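Local coordinates for protein 5-dehydro-2-deoxygluconokinase (Bacillus halodurans C-125, PDB 2QCV) that probably phosphorylates 5-dehydro-2-deoxy-D-gluconate with ATP, a step in the breakdown of myo-inositol to acetyl-CoA, at residues Tyr29-Met33 with Glu34-Thr38; Gly44-Pro47 with Ala48-Ile52; Leu280-Ile284 with Ser285-Ile289. All coordinates share one frame; numbering follows the deposited sequence.

Contact 1 (Tyr29-Met33 with Glu34-Thr38)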
loop_
_atom_site.group_PDB
_atom_site.type_symbol
_atom_site.label_atom_id
_atom_site.label_comp_id
_atom_site.label_asym_id
_atom_site.label_seq_id
_atom_site.Cartn_x
_atom_site.Cartn_y
_atom_site.Cartn_z
ATOM N N TYR A 29 33.887 -1.070 -16.363
ATOM C CA TYR A 29 32.905 -0.295 -17.090
ATOM C C TYR A 29 33.151 -0.413 -18.589
ATOM O O TYR A 29 33.945 -1.248 -19.019
ATOM C CB TYR A 29 32.913 1.157 -16.599
ATOM C CG TYR A 29 34.214 1.884 -16.790
ATOM C CD1 TYR A 29 35.217 1.802 -15.836
ATOM C CD2 TYR A 29 34.428 2.704 -17.914
ATOM C CE1 TYR A 29 36.421 2.491 -16.003
ATOM C CE2 TYR A 29 35.618 3.395 -18.082
ATOM C CZ TYR A 29 36.616 3.282 -17.129
ATOM O OH TYR A 29 37.805 3.969 -17.293
ATOM N N ASN A 30 32.444 0.392 -19.377
ATOM C CA ASN A 30 32.368 0.211 -20.839
ATOM C C ASN A 30 31.940 -1.221 -21.146
ATOM O O ASN A 30 32.540 -1.912 -21.968
ATOM C CB ASN A 30 33.682 0.589 -21.544
ATOM C CG ASN A 30 33.948 2.070 -21.511
ATOM O OD1 ASN A 30 33.029 2.871 -21.428
ATOM N ND2 ASN A 30 35.215 2.443 -21.592
ATOM N N ARG A 31 30.888 -1.650 -20.449
ATOM C CA ARG A 31 30.299 -2.986 -20.613
ATOM C C ARG A 31 28.889 -2.929 -20.000
ATOM O O ARG A 31 28.613 -2.039 -19.165
ATOM C CB ARG A 31 31.141 -4.069 -19.924
ATOM C CG ARG A 31 31.238 -3.984 -18.404
ATOM C CD ARG A 31 32.396 -4.837 -17.882
ATOM N NE ARG A 31 33.673 -4.222 -18.239
ATOM C CZ ARG A 31 34.865 -4.817 -18.184
ATOM N NH1 ARG A 31 34.994 -6.075 -17.781
ATOM N NH2 ARG A 31 35.946 -4.128 -18.532
ATOM N N PRO A 32 28.012 -3.857 -20.403
ATOM C CA PRO A 32 26.723 -3.988 -19.748
ATOM C C PRO A 32 26.937 -4.298 -18.252
ATOM O O PRO A 32 27.902 -4.998 -17.878
ATOM C CB PRO A 32 26.078 -5.189 -20.456
ATOM C CG PRO A 32 26.839 -5.410 -21.682
ATOM C CD PRO A 32 28.207 -4.874 -21.465
HETATM N N MSE A 33 26.070 -3.755 -17.405
HETATM C CA MSE A 33 26.195 -3.948 -15.975
HETATM C C MSE A 33 26.168 -5.433 -15.601
HETATM O O MSE A 33 26.744 -5.819 -14.592
HETATM C CB MSE A 33 25.079 -3.203 -15.227
HETATM C CG MSE A 33 25.089 -3.442 -13.727
HETATM SE SE MSE A 33 23.522 -2.679 -12.864
HETATM C CE MSE A 33 23.801 -0.936 -13.524
ATOM N N GLU A 34 25.494 -6.263 -16.388
ATOM C CA GLU A 34 25.505 -7.718 -16.142
ATOM C C GLU A 34 26.950 -8.227 -15.997
ATOM O O GLU A 34 27.227 -9.129 -15.208
ATOM C CB GLU A 34 24.863 -8.478 -17.305
ATOM C CG GLU A 34 23.388 -8.247 -17.484
ATOM C CD GLU A 34 23.024 -7.111 -18.432
ATOM O OE1 GLU A 34 23.717 -6.078 -18.485
ATOM O OE2 GLU A 34 21.997 -7.240 -19.123
ATOM N N GLU A 35 27.861 -7.631 -16.767
ATOM C CA GLU A 35 29.265 -8.021 -16.779
ATOM C C GLU A 35 30.136 -7.277 -15.756
ATOM O O GLU A 35 31.316 -7.603 -15.615
ATOM C CB GLU A 35 29.850 -7.797 -18.180
ATOM C CG GLU A 35 29.105 -8.529 -19.285
ATOM C CD GLU A 35 29.659 -8.238 -20.679
ATOM O OE1 GLU A 35 30.745 -7.619 -20.805
ATOM O OE2 GLU A 35 28.989 -8.629 -21.654
ATOM N N THR A 36 29.558 -6.296 -15.053
ATOM C CA THR A 36 30.253 -5.538 -14.018
ATOM C C THR A 36 30.157 -6.325 -12.747
ATOM O O THR A 36 29.051 -6.529 -12.241
ATOM C CB THR A 36 29.600 -4.169 -13.769
ATOM O OG1 THR A 36 29.776 -3.339 -14.915
ATOM C CG2 THR A 36 30.190 -3.484 -12.527
HETATM N N MSE A 37 31.311 -6.737 -12.227
HETATM C CA MSE A 37 31.400 -7.606 -11.081
HETATM C C MSE A 37 31.699 -6.893 -9.777
HETATM O O MSE A 37 31.521 -7.488 -8.719
HETATM C CB MSE A 37 32.474 -8.651 -11.326
HETATM C CG MSE A 37 32.173 -9.554 -12.542
HETATM SE SE MSE A 37 30.317 -10.288 -12.595
HETATM C CE MSE A 37 30.335 -11.395 -11.027
ATOM N N THR A 38 32.191 -5.654 -9.849
ATOM C CA THR A 38 32.533 -4.889 -8.640
ATOM C C THR A 38 32.025 -3.448 -8.728
ATOM O O THR A 38 32.038 -2.848 -9.789
ATOM C CB THR A 38 34.066 -4.905 -8.411
ATOM O OG1 THR A 38 34.547 -6.236 -8.650
ATOM C CG2 THR A 38 34.400 -4.532 -6.993
HETATM O O HOH W 1 28.899 -0.769 -16.766
#
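Glu35 lays its carboxylate against the ring of Pro32, three residues back round a turn, with Glu35 CD 3.7 Å from Pro32 CD. The glutamate chain stays extended beyond CG (chi2 177°), which carries the carboxylate out along Pro32 O to the ring; its OE1 also comes 3.7 Å from Arg31 CB. In return, Arg31 sends its methylene chain past the base of the glutamate, where Arg31 CD stands 3.9 Å from Glu35 CB. The opposite charges do not pair: Arg31 NE is 5.2 Å from Glu35 OE1, and the guanidinium and carboxylate planes are turned 78° apart, so any attraction acts at a distance. Arg31 NE donates instead to Tyr29 O at 3.1 Å along a nearly straight line (169°), the oxygen lying in the guanidinium plane at its edge while the donor sits above the carbonyl plane. Two backbone bonds mark a short 3-10 turn: Glu35 N to Pro32 O at 2.9 Å, and Thr36 N to Met33 O. This turn belongs to the loop joining strands 21-26 and 38-44 of the smaller, four-stranded sheet, which in ribokinase relatives forms a lid and commonly a dimer interface; here, too, a second subunit meets the loop. Glu34, its chain bent about the CB-CG bond, brings OE1 to 3.2 Å from Pro32 CB, while its OE2 forms a salt bridge with Arg74 of the second subunit. Thr36 O accepts a bond from Lys41 of that subunit. A water donates to both Arg31 O and Thr36 OG1, tying the two sides of the loop together, and Thr36 OG1 is also hydrogen-bonded to the backbone oxygen of Glu28.

Contact 2 (Gly44-Pro47 with Ala48-Ile52)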
loop_
_atom_site.group_PDB
_atom_site.type_symbol
_atom_site.label_atom_id
_atom_site.label_comp_id
_atom_site.label_asym_id
_atom_site.label_seq_id
_atom_site.Cartn_x
_atom_site.Cartn_y
_atom_site.Cartn_z
ATOM N N GLY A 44 25.533 9.676 -3.106
ATOM C CA GLY A 44 24.916 10.303 -4.298
ATOM C C GLY A 44 23.626 11.001 -3.954
ATOM O O GLY A 44 23.325 11.217 -2.777
ATOM N N GLY A 45 22.873 11.374 -4.989
ATOM C CA GLY A 45 21.665 12.154 -4.803
ATOM C C GLY A 45 22.029 13.557 -5.194
ATOM O O GLY A 45 23.046 14.099 -4.738
ATOM N N SER A 46 21.195 14.171 -6.032
ATOM C CA SER A 46 21.506 15.529 -6.541
ATOM C C SER A 46 21.833 16.601 -5.478
ATOM O O SER A 46 22.909 17.187 -5.552
ATOM C CB SER A 46 20.419 16.003 -7.496
ATOM O OG SER A 46 20.609 17.367 -7.779
ATOM N N PRO A 47 20.936 16.864 -4.494
ATOM C CA PRO A 47 21.331 17.878 -3.510
ATOM C C PRO A 47 22.540 17.528 -2.641
ATOM O O PRO A 47 23.296 18.416 -2.285
ATOM C CB PRO A 47 20.074 18.099 -2.673
ATOM C CG PRO A 47 19.212 16.938 -2.932
ATOM C CD PRO A 47 19.580 16.348 -4.250
ATOM N N ALA A 48 22.714 16.262 -2.292
ATOM C CA ALA A 48 23.918 15.790 -1.625
ATOM C C ALA A 48 25.182 16.071 -2.431
ATOM O O ALA A 48 26.184 16.605 -1.910
ATOM C CB ALA A 48 23.783 14.248 -1.271
ATOM N N ASN A 49 25.163 15.707 -3.707
ATOM C CA ASN A 49 26.282 15.974 -4.593
ATOM C C ASN A 49 26.591 17.460 -4.674
ATOM O O ASN A 49 27.758 17.865 -4.746
ATOM C CB ASN A 49 25.974 15.493 -6.021
ATOM C CG ASN A 49 25.998 14.028 -6.158
ATOM O OD1 ASN A 49 26.579 13.301 -5.325
ATOM N ND2 ASN A 49 25.339 13.542 -7.232
ATOM N N ILE A 50 25.542 18.273 -4.709
ATOM C CA ILE A 50 25.732 19.722 -4.844
ATOM C C ILE A 50 26.422 20.250 -3.569
ATOM O O ILE A 50 27.372 21.029 -3.660
ATOM C CB ILE A 50 24.408 20.475 -5.132
ATOM C CG1 ILE A 50 23.911 20.112 -6.530
ATOM C CG2 ILE A 50 24.599 22.031 -5.037
ATOM C CD1 ILE A 50 22.496 20.652 -6.855
ATOM N N VAL A 51 25.978 19.824 -2.397
ATOM C CA VAL A 51 26.640 20.303 -1.163
ATOM C C VAL A 51 28.051 19.742 -0.963
ATOM O O VAL A 51 28.908 20.453 -0.473
ATOM C CB VAL A 51 25.822 20.186 0.145
ATOM C CG1 VAL A 51 24.519 21.043 0.029
ATOM C CG2 VAL A 51 25.561 18.733 0.563
ATOM N N ILE A 52 28.292 18.501 -1.347
ATOM C CA ILE A 52 29.639 17.931 -1.278
ATOM C C ILE A 52 30.572 18.662 -2.254
ATOM O O ILE A 52 31.722 19.035 -1.924
ATOM C CB ILE A 52 29.619 16.433 -1.590
ATOM C CG1 ILE A 52 28.856 15.633 -0.503
ATOM C CG2 ILE A 52 31.084 15.875 -1.691
ATOM C CD1 ILE A 52 28.494 14.146 -0.900
#
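Asn49 N donates to Gly45 O at 2.9 Å, nearly straight at hydrogen (170°) and nearly along the C=O axis, and this bond opens the first turn of helix 46-56. Ile50 N to Ser46 O, at 3.0 Å, and Val51 N to Pro47 O continue the i to i+4 pattern. Gly45 holds the N-cap position; at its backbone angles a CB would press on the carbonyl oxygen of Gly44, so the sharp entry from strand 38-44 depends on glycine. The polar side chains of this turn converge on Asp273, in the first turn of helix 271-284: Ser46 OG bonds to one carboxylate oxygen and Asn49 ND2 to the other. With CG anti to its own carbonyl carbon (chi1 -73°), Asn49 folds its amide back over the cap, leaving Asn49 CG 3.3 Å from Gly45 O and Asn49 OD1 3.6 Å from Gly44 CA. A leucine in place of Asn49 would probably leave one oxygen of Asp273 without its amide donor and the carboxylate freer to turn. Packing then spreads outward from the turn. Ala48 CB lies 3.4 Å from Gly44 O, Ile50 CG1 runs alongside Ser46 O at 3.2 Å, and Ile50 CD1 reaches to 3.9 Å from Ser46 OG. Pro47 and Val51 bury their apolar surfaces on Ala16 and Phe63 of the larger sheet. The Gly-Gly start and the asparagine recall the sugar-binding turn of ribokinase, and a triethylene glycol bound about 4 Å from the Ser46 side chain is consistent with a pocket here. Two donors, one on each oxygen, thus probably limit the rotation of the Asp273 carboxylate, while backbone bonds build the turn and Pro47 and Val51 pack it on the sheet.

Contact 3 (Leu280-Ile284 with Ser285-Ile289)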
loop_
_atom_site.group_PDB
_atom_site.type_symbol
_atom_site.label_atom_id
_atom_site.label_comp_id
_atom_site.label_asym_id
_atom_site.label_seq_id
_atom_site.Cartn_x
_atom_site.Cartn_y
_atom_site.Cartn_z
ATOM N N LEU A 280 27.012 28.265 -8.518
ATOM C CA LEU A 280 26.670 28.983 -7.296
ATOM C C LEU A 280 27.892 29.491 -6.562
ATOM O O LEU A 280 27.889 30.592 -6.031
ATOM C CB LEU A 280 25.830 28.133 -6.358
ATOM C CG LEU A 280 24.438 27.762 -6.912
ATOM C CD1 LEU A 280 23.767 26.653 -6.028
ATOM C CD2 LEU A 280 23.598 29.036 -7.022
ATOM N N TYR A 281 28.938 28.684 -6.491
ATOM C CA TYR A 281 30.194 29.194 -5.935
ATOM C C TYR A 281 30.626 30.494 -6.593
ATOM O O TYR A 281 31.007 31.467 -5.911
ATOM C CB TYR A 281 31.299 28.153 -6.064
ATOM C CG TYR A 281 32.682 28.707 -5.852
ATOM C CD1 TYR A 281 33.242 28.754 -4.581
ATOM C CD2 TYR A 281 33.439 29.155 -6.923
ATOM C CE1 TYR A 281 34.554 29.258 -4.380
ATOM C CE2 TYR A 281 34.726 29.698 -6.735
ATOM C CZ TYR A 281 35.279 29.711 -5.459
ATOM O OH TYR A 281 36.541 30.205 -5.274
ATOM N N ALA A 282 30.596 30.529 -7.925
ATOM C CA ALA A 282 31.020 31.736 -8.632
ATOM C C ALA A 282 30.147 32.936 -8.313
ATOM O O ALA A 282 30.650 34.069 -8.136
ATOM C CB ALA A 282 31.073 31.487 -10.167
ATOM N N LEU A 283 28.823 32.728 -8.307
ATOM C CA LEU A 283 27.857 33.777 -7.981
ATOM C C LEU A 283 28.079 34.351 -6.567
ATOM O O LEU A 283 28.155 35.557 -6.391
ATOM C CB LEU A 283 26.434 33.223 -8.108
ATOM C CG LEU A 283 25.317 34.184 -8.488
ATOM C CD1 LEU A 283 25.561 34.785 -9.882
ATOM C CD2 LEU A 283 24.020 33.430 -8.445
ATOM N N ILE A 284 28.151 33.463 -5.584
ATOM C CA ILE A 284 28.404 33.785 -4.145
ATOM C C ILE A 284 29.732 34.520 -3.972
ATOM O O ILE A 284 29.821 35.404 -3.129
ATOM C CB ILE A 284 28.434 32.477 -3.277
ATOM C CG1 ILE A 284 27.014 31.953 -3.078
ATOM C CG2 ILE A 284 29.054 32.701 -1.891
ATOM C CD1 ILE A 284 26.985 30.530 -2.645
ATOM N N SER A 285 30.712 34.190 -4.826
ATOM C CA SER A 285 32.062 34.762 -4.798
ATOM C C SER A 285 32.201 36.039 -5.612
ATOM O O SER A 285 33.288 36.523 -5.806
ATOM C CB SER A 285 33.068 33.748 -5.330
ATOM O OG SER A 285 33.133 32.627 -4.495
ATOM N N GLY A 286 31.098 36.568 -6.127
ATOM C CA GLY A 286 31.117 37.876 -6.750
ATOM C C GLY A 286 31.648 37.899 -8.159
ATOM O O GLY A 286 31.988 38.942 -8.663
ATOM N N LYS A 287 31.696 36.745 -8.823
ATOM C CA LYS A 287 32.285 36.678 -10.160
ATOM C C LYS A 287 31.325 37.127 -11.246
ATOM O O LYS A 287 31.731 37.368 -12.382
ATOM C CB LYS A 287 32.818 35.270 -10.442
ATOM C CG LYS A 287 33.971 34.926 -9.462
ATOM C CD LYS A 287 34.493 33.566 -9.662
ATOM C CE LYS A 287 35.506 33.179 -8.587
ATOM N NZ LYS A 287 36.632 34.104 -8.552
ATOM N N GLY A 288 30.046 37.213 -10.921
ATOM C CA GLY A 288 29.070 37.651 -11.896
ATOM C C GLY A 288 28.550 36.485 -12.717
ATOM O O GLY A 288 29.105 35.381 -12.691
ATOM N N ILE A 289 27.454 36.721 -13.409
ATOM C CA ILE A 289 26.730 35.616 -14.056
ATOM C C ILE A 289 27.501 35.036 -15.220
ATOM O O ILE A 289 27.559 33.811 -15.395
ATOM C CB ILE A 289 25.316 36.071 -14.477
ATOM C CG1 ILE A 289 24.510 36.454 -13.230
ATOM C CG2 ILE A 289 24.617 35.009 -15.337
ATOM C CD1 ILE A 289 23.294 37.280 -13.508
HETATM O O HOH W 2 38.080 31.550 -7.088
HETATM O O HOH W 3 28.395 37.319 -8.560
#
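A Schellman motif ends helix 271-284 where Gly286 and Lys287 turn back onto Leu283 and Ala282, at the surface loop leading into helix 289-305. Two backbone bonds define it: the outer from Lys287 N to Ala282 O at 3.0 Å (162°), the inner from Gly286 N to Leu283 O at 3.1 Å. Gly286 is the C-prime residue, and its positive phi (80°) provides the reversal. One residue earlier, Ser285 N keeps a last helical bond to Tyr281 O at 2.9 Å. In the Ser285 conformer described, one of two deposited, Ser285 OG also donates to Tyr281 O, at 2.8 Å and from the other face of the carbonyl plane; it then lies 3.6 Å above the plane of the Tyr281 ring, over its centre. Lys287 runs its chain back along the helix end, with Lys287 CD 4.0 Å from Ala282 CB, and bends at its last torsion (chi4 -58°) to bring Lys287 CE equally near Tyr281 CE2. A water at the ring edge bonds Tyr281 OH and, weakly, Lys287 NZ. Helix 289-305 packs on this side, Tyr295 touching Tyr281, Ala282 and Lys287, whereas Ile284 rests on strand 139-145. A second water accepts from Gly288 N and donates to Leu283 O, relaying the helix end to the start of the next helix. The last-turn carbonyls of Tyr281, Ala282 and Leu283 are thereby all engaged by donors from the loop, in place of the helical N-H groups that no longer follow.

In the fold
Along the chain the contacts come in series. Strand 38-44 of the smaller sheet begins at the end of contact 1 and runs into the glycines of contact 2; the centres of contacts 1 and 2 lie about 25 Å apart. Contact 2 sits near the middle of the chain, about 6 Å from its centre, on the first turn of helix 46-56. Contact 3 is about 19 Å from it between centres, yet their nearest atoms approach to about 5 Å. Helix 271-284 connects these two: Asp273 near its start meets contact 2, and contact 3 closes its far end. Contacts 1 and 3, about 39 Å apart between centres, lie on opposite sides of the chain's centre; strand 38-44 and helix 271-284 run from them to the probable pocket at contact 2.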